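Local coordinates for 3,5-epimerase/4-reductase (Arabidopsis thaliana, PDB 4QQR), which catalyses the 3,5-epimerisation of dTDP-4-keto-6-deoxyglucose and the subsequent NADPH-dependent reduction of the 4-keto product to dTDP-L-rhamnose, at residues L106-F117 with N160-M168; E231-I240 with K283-E292. One frame throughout, in Å; residues are numbered along the deposited sequence.

Interaction 1 joins two neighbouring parallel strands inside the parallel Rossmann sheet, close to the centre of the chain; most of its residues are buried. Interaction 2 pairs two helices from the C-terminal part of the chain, about 20 Å from that centre, and is only partly buried. The two share no element, and their nearest atoms are about 7 Å apart. Their chemistry follows their place: segments 106-117 and 160-168 are held mainly by backbone hydrogen bonds, with small apolar contacts and an arginine whose guanidinium is gripped by residues outside both segments, whereas segments 231-240 and 283-292 meet mainly through side chains, an aromatic and methionine cluster edged by a salt bridge and a bridging water.

Interaction 1: L106-F117 with N160-M168; sequences LVLINYATGCIF and NVCTLRVRM
Ile109 and Leu164 meet on one face of the paired strands, where Ile109 CG2 lies 3.6 Å from Leu164 CD2. The same leucine methyl touches Tyr111, which runs alongside Leu164 in the same direction, CE1 to CD2 at 3.9 Å. With CG anti to the carbonyl carbon (chi1 -64°), the tyrosine leans back beside its backbone N, and its OH hydrogen-bonds Ser207. On the other face Leu108 and Val161 lie side by side, as do Asn110 and Thr163; Leu108 meets Leu97 and Asn110 meets Thr94 of helix 80-103, while Thr163 meets Glu152 of helix 143-155. Asn110 ND2 to Thr163 OG1, at 3.5 Å, is a weak hydrogen bond. Between the faces runs a parallel ladder in which Leu108, Asn110 and Ala112 each donate and accept, ending with Gly114 N on Val166 O. At its start Asn160 ND2 gives a nearly straight 2.7 Å bond to Leu106 O, in the plane of the asparagine amide. Phe117, past the end of strand 107-113, sets CE2 over the centre of one guanidinium face of Arg165, which lies in strand 161-166; CE2 is 3.5 Å from CZ, the planes inclined at 57°. Extended from CG to NE, the arginine reaches Glu152, Asn220 and the carbonyls of Lys132 and Glu133, which fix the rotation of its buried head. Arg167 bends at chi2 and chi3, bringing CD against Gly114 C and NH1, hydrogen-bonded to Ser263 O, within 3.4 Å of Cys115 SG. The Cys115 side chain lies about 3 Å from a bound zinc ion. Thr113 OG1 accepts from Cys115 N, an ST turn leading off the sheet. These are adjacent inner strands of a Rossmann fold, connected through helix 143-155, and Tyr111 belongs to the NADPH site inferred from related enzymes.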
loop_
_atom_site.group_PDB
_atom_site.type_symbol
_atom_site.label_atom_id
_atom_site.label_comp_id
_atom_site.label_asym_id
_atom_site.label_seq_id
_atom_site.Cartn_x
_atom_site.Cartn_y
_atom_site.Cartn_z
ATOM N N LEU A 106 20.714 4.362 6.949
ATOM C CA LEU A 106 20.335 3.821 8.259
ATOM C C LEU A 106 19.489 2.541 8.164
ATOM O O LEU A 106 18.474 2.487 7.435
ATOM C CB LEU A 106 19.586 4.886 9.079
ATOM C CG LEU A 106 20.227 5.741 10.198
ATOM C CD1 LEU A 106 21.715 5.447 10.431
ATOM C CD2 LEU A 106 19.973 7.253 9.976
ATOM N N VAL A 107 19.919 1.516 8.905
ATOM C CA VAL A 107 19.133 0.290 9.089
ATOM C C VAL A 107 17.902 0.533 9.972
ATOM O O VAL A 107 17.958 1.181 11.018
ATOM C CB VAL A 107 19.965 -0.849 9.683
ATOM C CG1 VAL A 107 19.084 -2.060 9.957
ATOM C CG2 VAL A 107 21.115 -1.222 8.736
ATOM N N LEU A 108 16.778 0.020 9.510
ATOM C CA LEU A 108 15.516 0.205 10.180
ATOM C C LEU A 108 14.966 -1.171 10.539
ATOM O O LEU A 108 14.707 -2.004 9.673
ATOM C CB LEU A 108 14.562 0.932 9.235
ATOM C CG LEU A 108 13.085 0.838 9.575
ATOM C CD1 LEU A 108 12.866 1.485 10.928
ATOM C CD2 LEU A 108 12.291 1.517 8.498
ATOM N N ILE A 109 14.810 -1.409 11.830
ATOM C CA ILE A 109 14.180 -2.626 12.315
ATOM C C ILE A 109 12.688 -2.385 12.398
ATOM O O ILE A 109 12.217 -1.647 13.263
ATOM C CB ILE A 109 14.697 -2.996 13.693
ATOM C CG1 ILE A 109 16.221 -3.179 13.646
ATOM C CG2 ILE A 109 13.995 -4.243 14.191
ATOM C CD1 ILE A 109 16.703 -4.342 12.760
ATOM N N ASN A 110 11.947 -2.997 11.483
ATOM C CA ASN A 110 10.498 -2.835 11.425
ATOM C C ASN A 110 9.742 -4.049 12.020
ATOM O O ASN A 110 9.693 -5.124 11.425
ATOM C CB ASN A 110 10.093 -2.533 9.975
ATOM C CG ASN A 110 8.598 -2.390 9.791
ATOM O OD1 ASN A 110 7.969 -1.517 10.380
ATOM N ND2 ASN A 110 8.030 -3.219 8.920
ATOM N N TYR A 111 9.195 -3.863 13.216
ATOM C CA TYR A 111 8.340 -4.843 13.862
ATOM C C TYR A 111 6.995 -4.894 13.156
ATOM O O TYR A 111 6.337 -3.878 12.971
ATOM C CB TYR A 111 8.172 -4.479 15.340
ATOM C CG TYR A 111 9.486 -4.542 16.083
ATOM C CD1 TYR A 111 10.009 -5.762 16.520
ATOM C CD2 TYR A 111 10.244 -3.401 16.285
ATOM C CE1 TYR A 111 11.216 -5.825 17.166
ATOM C CE2 TYR A 111 11.459 -3.458 16.929
ATOM C CZ TYR A 111 11.939 -4.668 17.370
ATOM O OH TYR A 111 13.147 -4.713 18.021
ATOM N N ALA A 112 6.588 -6.083 12.738
ATOM C CA ALA A 112 5.390 -6.223 11.917
ATOM C C ALA A 112 4.723 -7.543 12.256
ATOM O O ALA A 112 4.994 -8.109 13.310
ATOM C CB ALA A 112 5.732 -6.134 10.421
ATOM N N THR A 113 3.884 -8.047 11.354
ATOM C CA THR A 113 2.982 -9.143 11.695
ATOM C C THR A 113 3.117 -10.391 10.830
ATOM O O THR A 113 3.381 -10.310 9.629
ATOM C CB THR A 113 1.515 -8.682 11.635
ATOM O OG1 THR A 113 0.671 -9.744 12.097
ATOM C CG2 THR A 113 1.124 -8.278 10.203
ATOM N N GLY A 114 2.917 -11.548 11.453
ATOM C CA GLY A 114 2.923 -12.793 10.715
ATOM C C GLY A 114 1.506 -13.261 10.504
ATOM O O GLY A 114 1.257 -14.264 9.829
ATOM N N CYS A 115 0.570 -12.522 11.093
ATOM C CA CYS A 115 -0.844 -12.861 11.010
ATOM C C CYS A 115 -1.445 -12.492 9.673
ATOM O O CYS A 115 -2.595 -12.078 9.596
ATOM C CB CYS A 115 -1.624 -12.162 12.108
ATOM S SG CYS A 115 -1.288 -12.864 13.721
ATOM N N ILE A 116 -0.664 -12.654 8.620
ATOM C CA ILE A 116 -1.134 -12.403 7.278
ATOM C C ILE A 116 -1.060 -13.696 6.450
ATOM O O ILE A 116 -1.147 -13.702 5.222
ATOM C CB ILE A 116 -0.296 -11.311 6.645
ATOM C CG1 ILE A 116 1.184 -11.663 6.771
ATOM C CG2 ILE A 116 -0.599 -9.998 7.321
ATOM C CD1 ILE A 116 2.073 -10.816 5.887
ATOM N N PHE A 117 -0.893 -14.799 7.154
ATOM C CA PHE A 117 -0.825 -16.093 6.526
ATOM C C PHE A 117 -1.895 -16.990 7.137
ATOM O O PHE A 117 -2.387 -16.726 8.245
ATOM C CB PHE A 117 0.569 -16.682 6.698
ATOM C CG PHE A 117 1.583 -16.147 5.721
ATOM C CD1 PHE A 117 1.690 -16.682 4.440
ATOM C CD2 PHE A 117 2.437 -15.116 6.077
ATOM C CE1 PHE A 117 2.622 -16.206 3.538
ATOM C CE2 PHE A 117 3.377 -14.630 5.162
ATOM C CZ PHE A 117 3.460 -15.182 3.891
ATOM N N ASN A 160 17.418 -1.496 3.184
ATOM C CA ASN A 160 17.945 -1.167 4.511
ATOM C C ASN A 160 16.985 -1.594 5.632
ATOM O O ASN A 160 17.303 -1.504 6.811
ATOM C CB ASN A 160 18.154 0.334 4.594
ATOM C CG ASN A 160 16.843 1.084 4.556
ATOM O OD1 ASN A 160 15.955 0.769 3.751
ATOM N ND2 ASN A 160 16.683 2.049 5.461
ATOM N N VAL A 161 15.798 -2.032 5.245
ATOM C CA VAL A 161 14.751 -2.353 6.189
ATOM C C VAL A 161 14.768 -3.836 6.535
ATOM O O VAL A 161 14.956 -4.699 5.668
ATOM C CB VAL A 161 13.376 -1.964 5.613
ATOM C CG1 VAL A 161 12.231 -2.440 6.504
ATOM C CG2 VAL A 161 13.309 -0.487 5.421
ATOM N N CYS A 162 14.584 -4.122 7.818
ATOM C CA CYS A 162 14.485 -5.493 8.291
ATOM C C CYS A 162 13.106 -5.727 8.926
ATOM O O CYS A 162 12.874 -5.398 10.090
ATOM C CB CYS A 162 15.607 -5.799 9.279
ATOM S SG CYS A 162 15.597 -7.505 9.900
ATOM N N THR A 163 12.195 -6.284 8.127
ATOM C CA THR A 163 10.845 -6.609 8.564
ATOM C C THR A 163 10.776 -7.906 9.375
ATOM O O THR A 163 11.242 -8.965 8.940
ATOM C CB THR A 163 9.911 -6.695 7.370
ATOM O OG1 THR A 163 9.772 -5.390 6.824
ATOM C CG2 THR A 163 8.534 -7.210 7.774
ATOM N N LEU A 164 10.192 -7.788 10.563
ATOM C CA LEU A 164 10.053 -8.892 11.507
ATOM C C LEU A 164 8.574 -9.286 11.661
ATOM O O LEU A 164 7.736 -8.457 12.059
ATOM C CB LEU A 164 10.660 -8.509 12.867
ATOM C CG LEU A 164 12.172 -8.688 13.106
ATOM C CD1 LEU A 164 12.940 -8.617 11.833
ATOM C CD2 LEU A 164 12.725 -7.652 14.072
ATOM N N ARG A 165 8.253 -10.541 11.338
ATOM C CA ARG A 165 6.885 -11.029 11.484
ATOM C C ARG A 165 6.649 -11.566 12.894
ATOM O O ARG A 165 6.983 -12.721 13.204
ATOM C CB ARG A 165 6.568 -12.099 10.441
ATOM C CG ARG A 165 6.764 -11.657 8.990
ATOM C CD ARG A 165 6.171 -12.693 8.044
ATOM N NE ARG A 165 6.247 -12.338 6.630
ATOM C CZ ARG A 165 6.511 -13.205 5.653
ATOM N NH1 ARG A 165 6.746 -14.479 5.938
ATOM N NH2 ARG A 165 6.549 -12.794 4.390
ATOM N N VAL A 166 6.080 -10.717 13.747
ATOM C CA VAL A 166 5.724 -11.076 15.120
ATOM C C VAL A 166 4.299 -11.614 15.122
ATOM O O VAL A 166 3.429 -11.050 14.457
ATOM C CB VAL A 166 5.841 -9.842 16.059
ATOM C CG1 VAL A 166 5.079 -10.046 17.372
ATOM C CG2 VAL A 166 7.296 -9.501 16.313
ATOM N N ARG A 167 4.074 -12.722 15.830
ATOM C CA ARG A 167 2.730 -13.297 15.995
ATOM C C ARG A 167 2.431 -13.469 17.479
ATOM O O ARG A 167 3.331 -13.799 18.257
ATOM C CB ARG A 167 2.609 -14.668 15.320
ATOM C CG ARG A 167 2.678 -14.701 13.799
ATOM C CD ARG A 167 1.380 -15.204 13.178
ATOM N NE ARG A 167 0.961 -16.474 13.736
ATOM C CZ ARG A 167 -0.286 -16.933 13.705
ATOM N NH1 ARG A 167 -1.250 -16.238 13.138
ATOM N NH2 ARG A 167 -0.564 -18.096 14.248
ATOM N N MET A 168 1.164 -13.246 17.842
ATOM C CA MET A 168 0.650 -13.392 19.212
ATOM C C MET A 168 1.671 -13.129 20.314
ATOM O O MET A 168 1.989 -14.046 21.076
ATOM C CB MET A 168 0.075 -14.801 19.408
ATOM C CG MET A 168 -1.203 -15.066 18.625
ATOM S SD MET A 168 -1.271 -16.753 17.979
ATOM C CE MET A 168 -3.041 -17.018 17.948
#

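Interaction 2: E231-I240 with K283-E292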
loop_
_atom_site.group_PDB
_atom_site.type_symbol
_atom_site.label_atom_id
_atom_site.label_comp_id
_atom_site.label_asym_id
_atom_site.label_seq_id
_atom_site.Cartn_x
_atom_site.Cartn_y
_atom_site.Cartn_z
ATOM N N GLU A 231 -2.463 -26.188 25.244
ATOM C CA GLU A 231 -1.149 -26.556 25.754
ATOM C C GLU A 231 -0.656 -25.439 26.640
ATOM O O GLU A 231 0.060 -25.678 27.616
ATOM C CB GLU A 231 -0.161 -26.842 24.621
ATOM C CG GLU A 231 -0.572 -28.039 23.775
ATOM C CD GLU A 231 0.293 -28.259 22.539
ATOM O OE1 GLU A 231 0.897 -29.353 22.438
ATOM O OE2 GLU A 231 0.341 -27.366 21.653
ATOM N N ILE A 232 -1.090 -24.222 26.312
ATOM C CA ILE A 232 -0.724 -23.036 27.061
ATOM C C ILE A 232 -1.476 -22.949 28.384
ATOM O O ILE A 232 -0.863 -22.801 29.441
ATOM C CB ILE A 232 -0.975 -21.772 26.228
ATOM C CG1 ILE A 232 0.078 -21.664 25.116
ATOM C CG2 ILE A 232 -0.970 -20.522 27.116
ATOM C CD1 ILE A 232 -0.152 -20.495 24.146
ATOM N N LEU A 233 -2.802 -23.050 28.313
ATOM C CA LEU A 233 -3.649 -23.004 29.509
ATOM C C LEU A 233 -3.246 -24.064 30.533
ATOM O O LEU A 233 -3.283 -23.811 31.739
ATOM C CB LEU A 233 -5.141 -23.133 29.143
ATOM C CG LEU A 233 -6.031 -21.879 28.972
ATOM C CD1 LEU A 233 -5.231 -20.600 28.806
ATOM C CD2 LEU A 233 -7.023 -22.017 27.820
ATOM N N GLU A 234 -2.856 -25.246 30.050
ATOM C CA GLU A 234 -2.399 -26.316 30.936
ATOM C C GLU A 234 -1.156 -25.856 31.686
ATOM O O GLU A 234 -1.039 -26.071 32.888
ATOM C CB GLU A 234 -2.086 -27.599 30.155
ATOM C CG GLU A 234 -3.284 -28.313 29.574
ATOM C CD GLU A 234 -2.928 -29.080 28.321
ATOM O OE1 GLU A 234 -3.851 -29.575 27.640
ATOM O OE2 GLU A 234 -1.718 -29.180 28.000
ATOM N N MET A 235 -0.238 -25.213 30.974
ATOM C CA MET A 235 0.943 -24.639 31.608
ATOM C C MET A 235 0.600 -23.500 32.559
ATOM O O MET A 235 1.253 -23.317 33.583
ATOM C CB MET A 235 1.940 -24.149 30.561
ATOM C CG MET A 235 2.447 -25.243 29.658
ATOM S SD MET A 235 3.716 -24.607 28.558
ATOM C CE MET A 235 4.023 -26.052 27.554
ATOM N N TYR A 236 -0.421 -22.729 32.225
ATOM C CA TYR A 236 -0.890 -21.694 33.132
ATOM C C TYR A 236 -1.314 -22.335 34.445
ATOM O O TYR A 236 -0.929 -21.889 35.531
ATOM C CB TYR A 236 -2.078 -20.945 32.519
ATOM C CG TYR A 236 -2.472 -19.726 33.314
ATOM C CD1 TYR A 236 -1.714 -18.562 33.246
ATOM C CD2 TYR A 236 -3.589 -19.740 34.145
ATOM C CE1 TYR A 236 -2.058 -17.446 33.965
ATOM C CE2 TYR A 236 -3.942 -18.619 34.882
ATOM C CZ TYR A 236 -3.173 -17.474 34.781
ATOM O OH TYR A 236 -3.501 -16.351 35.509
ATOM N N ARG A 237 -2.099 -23.403 34.311
ATOM C CA ARG A 237 -2.682 -24.128 35.430
ATOM C C ARG A 237 -1.636 -24.723 36.351
ATOM O O ARG A 237 -1.729 -24.567 37.563
ATOM C CB ARG A 237 -3.619 -25.227 34.921
ATOM C CG ARG A 237 -4.221 -26.086 36.020
ATOM C CD ARG A 237 -4.643 -27.445 35.467
ATOM N NE ARG A 237 -3.544 -28.086 34.747
ATOM C CZ ARG A 237 -3.703 -28.958 33.753
ATOM N NH1 ARG A 237 -4.922 -29.298 33.355
ATOM N NH2 ARG A 237 -2.639 -29.488 33.154
ATOM N N ASP A 238 -0.637 -25.401 35.797
ATOM C CA ASP A 238 0.301 -26.121 36.658
ATOM C C ASP A 238 1.357 -25.198 37.211
ATOM O O ASP A 238 2.030 -25.520 38.195
ATOM C CB ASP A 238 0.983 -27.291 35.934
ATOM C CG ASP A 238 0.004 -28.246 35.292
ATOM O OD1 ASP A 238 -1.134 -28.375 35.794
ATOM O OD2 ASP A 238 0.387 -28.850 34.268
ATOM N N TYR A 239 1.520 -24.050 36.575
ATOM C CA TYR A 239 2.548 -23.133 37.033
ATOM C C TYR A 239 1.999 -22.006 37.894
ATOM O O TYR A 239 2.579 -21.680 38.932
ATOM C CB TYR A 239 3.376 -22.585 35.871
ATOM C CG TYR A 239 4.393 -23.570 35.328
ATOM C CD1 TYR A 239 4.044 -24.480 34.341
ATOM C CD2 TYR A 239 5.702 -23.585 35.801
ATOM C CE1 TYR A 239 4.970 -25.379 33.839
ATOM C CE2 TYR A 239 6.636 -24.480 35.300
ATOM C CZ TYR A 239 6.261 -25.375 34.319
ATOM O OH TYR A 239 7.167 -26.272 33.809
ATOM N N ILE A 240 0.885 -21.410 37.492
ATOM C CA ILE A 240 0.444 -20.233 38.218
ATOM C C ILE A 240 -0.832 -20.452 39.050
ATOM O O ILE A 240 -0.897 -20.044 40.209
ATOM C CB ILE A 240 0.406 -18.945 37.310
ATOM C CG1 ILE A 240 -1.025 -18.538 36.969
ATOM C CG2 ILE A 240 1.289 -19.104 36.062
ATOM C CD1 ILE A 240 -1.612 -17.441 37.884
ATOM N N LYS A 283 7.580 -24.072 23.426
ATOM C CA LYS A 283 7.376 -24.800 24.675
ATOM C C LYS A 283 8.521 -24.581 25.651
ATOM O O LYS A 283 8.285 -24.122 26.776
ATOM C CB LYS A 283 7.057 -26.280 24.428
ATOM C CG LYS A 283 5.720 -26.461 23.691
ATOM C CD LYS A 283 5.211 -27.898 23.707
ATOM C CE LYS A 283 3.996 -28.053 22.784
ATOM N NZ LYS A 283 3.578 -29.485 22.629
ATOM N N GLU A 284 9.754 -24.850 25.222
ATOM C CA GLU A 284 10.876 -24.653 26.131
ATOM C C GLU A 284 11.061 -23.169 26.452
ATOM O O GLU A 284 11.409 -22.816 27.582
ATOM C CB GLU A 284 12.182 -25.319 25.637
ATOM C CG GLU A 284 12.488 -25.186 24.135
ATOM C CD GLU A 284 13.974 -25.446 23.778
ATOM O OE1 GLU A 284 14.671 -26.125 24.573
ATOM O OE2 GLU A 284 14.446 -24.968 22.707
ATOM N N SER A 285 10.794 -22.305 25.470
ATOM C CA SER A 285 10.942 -20.859 25.658
ATOM C C SER A 285 9.862 -20.323 26.589
ATOM O O SER A 285 10.136 -19.477 27.444
ATOM C CB SER A 285 10.902 -20.129 24.312
ATOM O OG SER A 285 11.146 -18.742 24.454
ATOM N N LEU A 286 8.639 -20.815 26.414
ATOM C CA LEU A 286 7.557 -20.561 27.365
ATOM C C LEU A 286 7.937 -20.970 28.796
ATOM O O LEU A 286 7.793 -20.165 29.721
ATOM C CB LEU A 286 6.275 -21.284 26.941
ATOM C CG LEU A 286 5.460 -20.633 25.827
ATOM C CD1 LEU A 286 4.501 -21.626 25.225
ATOM C CD2 LEU A 286 4.715 -19.439 26.380
ATOM N N ILE A 287 8.411 -22.205 28.975
ATOM C CA ILE A 287 8.810 -22.680 30.301
ATOM C C ILE A 287 9.875 -21.794 30.942
ATOM O O ILE A 287 9.730 -21.348 32.080
ATOM C CB ILE A 287 9.341 -24.150 30.281
ATOM C CG1 ILE A 287 8.203 -25.145 30.030
ATOM C CG2 ILE A 287 10.047 -24.478 31.583
ATOM C CD1 ILE A 287 6.942 -24.840 30.823
ATOM N N LYS A 288 10.938 -21.540 30.188
ATOM C CA LYS A 288 12.119 -20.883 30.715
ATOM C C LYS A 288 11.935 -19.382 30.929
ATOM O O LYS A 288 12.451 -18.821 31.901
ATOM C CB LYS A 288 13.313 -21.144 29.796
ATOM C CG LYS A 288 14.469 -20.198 30.025
ATOM C CD LYS A 288 15.590 -20.418 29.032
ATOM C CE LYS A 288 16.827 -19.626 29.449
ATOM N NZ LYS A 288 17.200 -19.928 30.877
ATOM N N PHE A 289 11.196 -18.730 30.039
ATOM C CA PHE A 289 11.112 -17.273 30.079
ATOM C C PHE A 289 9.846 -16.772 30.721
ATOM O O PHE A 289 9.811 -15.651 31.242
ATOM C CB PHE A 289 11.218 -16.671 28.678
ATOM C CG PHE A 289 12.575 -16.794 28.067
ATOM C CD1 PHE A 289 13.560 -15.859 28.357
ATOM C CD2 PHE A 289 12.869 -17.841 27.208
ATOM C CE1 PHE A 289 14.810 -15.969 27.794
ATOM C CE2 PHE A 289 14.116 -17.957 26.640
ATOM C CZ PHE A 289 15.090 -17.027 26.926
ATOM N N VAL A 290 8.797 -17.586 30.667
ATOM C CA VAL A 290 7.486 -17.104 31.083
ATOM C C VAL A 290 6.990 -17.766 32.362
ATOM O O VAL A 290 6.744 -17.084 33.353
ATOM C CB VAL A 290 6.444 -17.214 29.947
ATOM C CG1 VAL A 290 5.093 -16.716 30.418
ATOM C CG2 VAL A 290 6.916 -16.415 28.734
ATOM N N PHE A 291 6.877 -19.091 32.347
ATOM C CA PHE A 291 6.239 -19.822 33.443
ATOM C C PHE A 291 7.111 -20.104 34.688
ATOM O O PHE A 291 6.660 -19.884 35.814
ATOM C CB PHE A 291 5.606 -21.105 32.912
ATOM C CG PHE A 291 4.449 -20.864 31.975
ATOM C CD1 PHE A 291 3.277 -20.285 32.439
ATOM C CD2 PHE A 291 4.527 -21.227 30.636
ATOM C CE1 PHE A 291 2.207 -20.067 31.581
ATOM C CE2 PHE A 291 3.452 -21.011 29.779
ATOM C CZ PHE A 291 2.296 -20.426 30.253
ATOM N N GLU A 292 8.335 -20.594 34.499
ATOM C CA GLU A 292 9.230 -20.854 35.637
ATOM C C GLU A 292 9.580 -19.631 36.509
ATOM O O GLU A 292 9.611 -19.749 37.735
ATOM C CB GLU A 292 10.507 -21.587 35.211
ATOM C CG GLU A 292 10.345 -23.087 35.119
ATOM C CD GLU A 292 11.621 -23.776 34.666
ATOM O OE1 GLU A 292 12.608 -23.053 34.404
ATOM O OE2 GLU A 292 11.640 -25.031 34.563
HETATM O O HOH W 1 9.572 -26.793 34.831
#
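The Phe291 ring carries Met235 CB over one face, a CH-pi contact of 3.8 Å from CB to the ring centroid, while Ile240 CG2 approaches its edge. The Tyr239 ring in turn has Phe291 CB over one face, 3.9 Å from its centroid, and Met235 O at its edge. This is a knobs-into-holes contact between helices 229-239 and 282-291, whose short segments run at 34° in the same general direction: Phe291 is the knob, seated among Ile232, Met235, Tyr236 and Tyr239. Its CG stands anti to the carbonyl carbon (chi1 -66°), which sends the ring between the two helices, and Ile181 of helix 180-186 also touches it. The wider pi-type turn at 286-291 lets Leu286 O accept from both Val290 N and Phe291 N. Met235 is extended beyond CG and passes across the phenylalanine, adding an oblique Met-aromatic contact through SD, 4.7 Å from the ring centroid; SD also meets Ile287 CD1. A serine in place of Phe291 would probably leave a gap among Ile232, Met235 and Tyr236 and deprive Met235 CB and SD of the aromatic ring they lie against. At the N-terminal ends of the two segments, Glu231 and Lys283 form a salt bridge, the NZ meeting OE1 at 2.7 Å from above the carboxylate plane, while Glu231 OE2 takes the backbone N of Ser228. Ile287 CD1 lies against the phenol of Tyr239, 3.6 Å from CZ. A water lying at the edge of that ring links Tyr239 OH to Glu292, donating to OE2 at 2.7 Å.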